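Local atomic coordinates of trypsin inhibitor BGIT (Momordica charantia, PDB entry 1VBW), a protein that inhibits serine proteases, probably trypsin above all, as a member of the potato type I inhibitor family. Residues Q4-W9 with E27-V31; V38-A42 with V53-E57. One frame throughout, in Å; residues are numbered along the deposited sequence.

Overall arrangement
The two contacts lie on opposite sides of the centre of the chain, with their centres about 20 Å apart and no touch between them. Contact 1 is partly buried and joins the N-terminal segment to the end of helix 17-27 and the turn that follows; its chemistry is mainly polar, built from a salt bridge, an indole N-H bond and a bridging asparagine amide. Contact 2 is a surface contact, where the loop leaving strand 32-37 curves round the rim of a tryptophan ring; a single backbone hydrogen bond joins its segments, and the rest is packing. Strand 50-55 relates the two: W9 and V31 touch its V51, while contact 2 uses its far end.

Contact 1 (Q4-W9 with E27-V31); sequences QGKSSW and ENPRV
K6 reaches E27 with CG anti to its own backbone N (chi1 -175°) and every later bond extended, while the same choice at N28 (chi1 -169°) turns the amide toward Q4-W9. The lysine chain passes over one face of the W9 indole, its CG near the rim, and delivers NZ to E27 OE1 in a salt bridge of 2.8 Å. That oxygen is gripped a second time: W9 NE1 donates to E27 OE1 over 2.7 Å, in a bent bond with the oxygen tilted off the ring plane. The ammonium approaches on the syn side and the indole on the anti side, each somewhat out of the carboxylate plane. Two donors on one oxygen probably fix the rotation of the carboxylate.

N28, buried, spans two backbone carbonyls with one nitrogen. Its ND2 bonds K6 O at 2.9 Å, almost straight (170°) and in the amide plane. The bond from ND2 to Q4 O, 3.2 Å, uses a lone pair in the carbonyl plane but is longer and more bent, Q4 O standing tilted out of the N28 amide plane. N28 OD1 accepts from R30 N at 2.9 Å, so both ends of the amide are engaged and its rotation is probably fixed. A water adds a bridge, accepting from K6 N and donating to E27 O.

Here the N-terminal segment of the potato type I inhibitor fold is tied to the exit of helix 17-27, where N28 forms an Asx turn within the type I beta turn N28-V31 leading into strand 32-37.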
loop_
_atom_site.group_PDB
_atom_site.type_symbol
_atom_site.label_atom_id
_atom_site.label_comp_id
_atom_site.label_asym_id
_atom_site.label_seq_id
_atom_site.Cartn_x
_atom_site.Cartn_y
_atom_site.Cartn_z
ATOM N N GLN A 4 -13.626 -4.931 3.284
ATOM C CA GLN A 4 -14.153 -5.476 2.038
ATOM C C GLN A 4 -13.531 -4.758 0.853
ATOM O O GLN A 4 -12.904 -3.722 0.981
ATOM C CB GLN A 4 -15.711 -5.345 1.964
ATOM C CG GLN A 4 -16.384 -6.067 3.095
ATOM C CD GLN A 4 -17.882 -6.096 3.180
ATOM O OE1 GLN A 4 -18.612 -6.074 2.201
ATOM N NE2 GLN A 4 -18.345 -6.152 4.426
ATOM N N GLY A 5 -13.744 -5.388 -0.317
ATOM C CA GLY A 5 -13.168 -4.810 -1.518
ATOM C C GLY A 5 -11.821 -5.432 -1.837
ATOM O O GLY A 5 -11.393 -6.419 -1.239
ATOM N N LYS A 6 -11.170 -4.855 -2.859
ATOM C CA LYS A 6 -9.846 -5.335 -3.174
ATOM C C LYS A 6 -8.920 -5.069 -2.005
ATOM O O LYS A 6 -8.894 -3.959 -1.465
ATOM C CB LYS A 6 -9.332 -4.683 -4.474
ATOM C CG LYS A 6 -8.011 -5.224 -4.928
ATOM C CD LYS A 6 -7.668 -4.798 -6.346
ATOM C CE LYS A 6 -6.334 -5.324 -6.781
ATOM N NZ LYS A 6 -5.994 -4.855 -8.164
ATOM N N SER A 7 -8.113 -6.077 -1.646
ATOM C CA SER A 7 -7.305 -5.910 -0.457
ATOM C C SER A 7 -5.814 -6.218 -0.628
ATOM O O SER A 7 -5.056 -6.057 0.300
ATOM C CB SER A 7 -7.922 -6.680 0.705
ATOM O OG SER A 7 -8.079 -7.993 0.338
ATOM N N SER A 8 -5.403 -6.619 -1.849
ATOM C CA SER A 8 -3.964 -6.708 -2.118
ATOM C C SER A 8 -3.742 -6.383 -3.586
ATOM O O SER A 8 -4.608 -6.625 -4.434
ATOM C CB SER A 8 -3.392 -8.070 -1.697
ATOM O OG SER A 8 -1.973 -8.049 -1.727
ATOM N N TRP A 9 -2.584 -5.823 -3.831
ATOM C CA TRP A 9 -2.209 -5.318 -5.164
ATOM C C TRP A 9 -0.865 -5.889 -5.590
ATOM O O TRP A 9 0.135 -5.179 -5.734
ATOM C CB TRP A 9 -2.121 -3.773 -5.148
ATOM C CG TRP A 9 -3.473 -3.143 -5.056
ATOM C CD1 TRP A 9 -4.174 -2.638 -6.089
ATOM C CD2 TRP A 9 -4.278 -2.930 -3.865
ATOM N NE1 TRP A 9 -5.396 -2.133 -5.674
ATOM C CE2 TRP A 9 -5.464 -2.297 -4.294
ATOM C CE3 TRP A 9 -4.110 -3.179 -2.511
ATOM C CZ2 TRP A 9 -6.483 -1.941 -3.418
ATOM C CZ3 TRP A 9 -5.126 -2.845 -1.631
ATOM C CH2 TRP A 9 -6.308 -2.230 -2.086
ATOM N N GLU A 27 -9.044 1.914 -6.786
ATOM C CA GLU A 27 -9.672 0.582 -6.808
ATOM C C GLU A 27 -10.413 0.273 -5.520
ATOM O O GLU A 27 -11.451 -0.433 -5.599
ATOM C CB GLU A 27 -8.614 -0.492 -7.073
ATOM C CG GLU A 27 -8.116 -0.406 -8.516
ATOM C CD GLU A 27 -7.229 -1.518 -8.950
ATOM O OE1 GLU A 27 -6.661 -2.184 -8.083
ATOM O OE2 GLU A 27 -7.105 -1.739 -10.164
ATOM N N ASN A 28 -9.918 0.718 -4.376
ATOM C CA ASN A 28 -10.636 0.553 -3.125
ATOM C C ASN A 28 -10.755 1.927 -2.478
ATOM O O ASN A 28 -9.815 2.411 -1.815
ATOM C CB ASN A 28 -9.927 -0.418 -2.197
ATOM C CG ASN A 28 -10.811 -0.790 -1.016
ATOM O OD1 ASN A 28 -11.688 0.029 -0.645
ATOM N ND2 ASN A 28 -10.675 -1.957 -0.463
ATOM N N PRO A 29 -11.932 2.575 -2.601
ATOM C CA PRO A 29 -12.118 3.900 -2.048
ATOM C C PRO A 29 -12.130 3.966 -0.548
ATOM O O PRO A 29 -12.146 5.081 0.032
ATOM C CB PRO A 29 -13.460 4.357 -2.628
ATOM C CG PRO A 29 -14.187 3.103 -2.948
ATOM C CD PRO A 29 -13.149 2.089 -3.324
ATOM N N ARG A 30 -12.087 2.824 0.119
ATOM C CA ARG A 30 -12.085 2.753 1.590
ATOM C C ARG A 30 -10.695 2.612 2.171
ATOM O O ARG A 30 -10.576 2.356 3.373
ATOM C CB ARG A 30 -12.980 1.611 2.002
ATOM C CG ARG A 30 -14.456 1.894 1.564
ATOM C CD ARG A 30 -15.432 0.824 1.945
ATOM N NE ARG A 30 -15.220 -0.435 1.277
ATOM C CZ ARG A 30 -15.947 -1.531 1.378
ATOM N NH1 ARG A 30 -17.038 -1.608 2.177
ATOM N NH2 ARG A 30 -15.575 -2.578 0.660
ATOM N N VAL A 31 -9.661 2.850 1.366
ATOM C CA VAL A 31 -8.307 2.812 1.912
ATOM C C VAL A 31 -7.544 4.069 1.504
ATOM O O VAL A 31 -7.798 4.687 0.482
ATOM C CB VAL A 31 -7.519 1.565 1.481
ATOM C CG1 VAL A 31 -8.287 0.292 1.826
ATOM C CG2 VAL A 31 -7.133 1.600 0.017
HETATM O O HOH W 1 -12.320 -2.393 -3.767
#

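Contact 2 (V38-A42 with V53-E57); sequences VGSGA and VWVTE
V38 N donates to V55 O across 2.8 Å, nearly straight at 171°, and since V55 is also backbone-bonded to I36, the parallel pairing of strands 32-37 and 50-55 runs on for one more bond before the first chain peels away. In the potato type I inhibitor fold the loop that begins here and returns into strand 50-55 carries the protease-binding site, so V38-A42 probably forms the root of that loop.

With CG anti to its carbonyl carbon (chi1 -67°), W54 sends its six-membered ring toward V38-A42, and the chain bends round the outer atoms of that ring. V38 CA lies 3.8 Å from W54 CE3, with V38 N at the ring edge and in its plane. Farther on, S40 OG and then G41 N both come to 4.1 Å from W54 CZ3, G41 N at the ring edge. In the conformers described, S40 OG is hydrogen-bonded to K37 O at the end of strand 32-37, and V38 CG2 packs 4.0 Å from W54 CB while lying alongside the carbonyl that V38 N bonds, 3.4 Å from V55 O. The side chain of R63 touches both V38 and W54.

Replacing W54 by an alanine would take away the ring and is likely to open a gap beside V38-A42, leaving V38, S40, G41 and A42 without their shared packing partner. Last along the ring, the methyl carbon A42 CB rests 4.0 Å from W54 CH2.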
loop_
_atom_site.group_PDB
_atom_site.type_symbol
_atom_site.label_atom_id
_atom_site.label_comp_id
_atom_site.label_asym_id
_atom_site.label_seq_id
_atom_site.Cartn_x
_atom_site.Cartn_y
_atom_site.Cartn_z
ATOM N N VAL A 38 11.248 1.003 2.741
ATOM C CA VAL A 38 11.628 -0.288 3.304
ATOM C C VAL A 38 12.660 -0.086 4.421
ATOM O O VAL A 38 13.601 0.698 4.260
ATOM C CB VAL A 38 12.232 -1.148 2.160
ATOM C CG1 VAL A 38 12.981 -2.352 2.743
ATOM C CG2 VAL A 38 11.149 -1.541 1.190
ATOM N N GLY A 39 12.418 -0.770 5.544
ATOM C CA GLY A 39 13.315 -0.729 6.668
ATOM C C GLY A 39 13.023 0.352 7.666
ATOM O O GLY A 39 13.710 0.416 8.711
ATOM N N SER A 40 12.047 1.209 7.398
ATOM C CA SER A 40 11.838 2.295 8.349
ATOM C C SER A 40 10.809 1.980 9.437
ATOM O O SER A 40 10.763 2.805 10.389
ATOM C CB SER A 40 11.388 3.546 7.615
ATOM O OG SER A 40 10.092 3.352 7.067
ATOM N N GLY A 41 10.147 0.857 9.346
ATOM C CA GLY A 41 9.290 0.622 10.552
ATOM C C GLY A 41 7.954 1.333 10.449
ATOM O O GLY A 41 7.798 2.461 9.945
ATOM N N ALA A 42 6.953 0.704 10.994
ATOM C CA ALA A 42 5.572 1.230 11.005
ATOM C C ALA A 42 4.848 0.442 12.081
ATOM O O ALA A 42 5.237 -0.683 12.426
ATOM C CB ALA A 42 4.896 1.060 9.663
ATOM N N VAL A 53 2.608 1.107 1.391
ATOM C CA VAL A 53 3.301 0.966 0.138
ATOM C C VAL A 53 4.797 1.110 0.429
ATOM O O VAL A 53 5.274 2.209 0.608
ATOM C CB VAL A 53 2.824 1.968 -0.905
ATOM C CG1 VAL A 53 3.577 1.761 -2.219
ATOM C CG2 VAL A 53 1.310 1.828 -1.137
ATOM N N TRP A 54 5.461 -0.058 0.516
ATOM C CA TRP A 54 6.859 -0.088 0.911
ATOM C C TRP A 54 7.742 0.134 -0.319
ATOM O O TRP A 54 7.616 -0.621 -1.283
ATOM C CB TRP A 54 7.194 -1.428 1.538
ATOM C CG TRP A 54 6.503 -1.666 2.851
ATOM C CD1 TRP A 54 5.381 -2.429 3.083
ATOM C CD2 TRP A 54 6.953 -1.171 4.113
ATOM N NE1 TRP A 54 5.086 -2.408 4.441
ATOM C CE2 TRP A 54 6.037 -1.650 5.090
ATOM C CE3 TRP A 54 8.011 -0.384 4.528
ATOM C CZ2 TRP A 54 6.167 -1.339 6.457
ATOM C CZ3 TRP A 54 8.157 -0.080 5.877
ATOM C CH2 TRP A 54 7.241 -0.572 6.804
ATOM N N VAL A 55 8.609 1.132 -0.250
ATOM C CA VAL A 55 9.366 1.548 -1.436
ATOM C C VAL A 55 10.864 1.516 -1.145
ATOM O O VAL A 55 11.365 1.634 -0.023
ATOM C CB VAL A 55 8.964 2.925 -1.917
ATOM C CG1 VAL A 55 7.499 2.931 -2.389
ATOM C CG2 VAL A 55 9.215 4.010 -0.904
ATOM N N THR A 56 11.617 1.382 -2.257
ATOM C CA THR A 56 13.069 1.522 -2.230
ATOM C C THR A 56 13.442 2.998 -2.053
ATOM O O THR A 56 12.629 3.914 -2.085
ATOM C CB THR A 56 13.688 1.004 -3.529
ATOM O OG1 THR A 56 13.357 1.959 -4.551
ATOM C CG2 THR A 56 13.235 -0.385 -3.875
ATOM N N GLU A 57 14.759 3.235 -1.975
ATOM C CA GLU A 57 15.300 4.603 -1.923
ATOM C C GLU A 57 15.004 5.399 -3.175
ATOM O O GLU A 57 15.060 6.635 -3.159
ATOM C CB GLU A 57 16.799 4.428 -1.590
ATOM C CG GLU A 57 17.653 3.613 -2.546
ATOM C CD GLU A 57 17.423 2.119 -2.645
ATOM O OE1 GLU A 57 16.756 1.497 -1.761
ATOM O OE2 GLU A 57 17.836 1.464 -3.638
#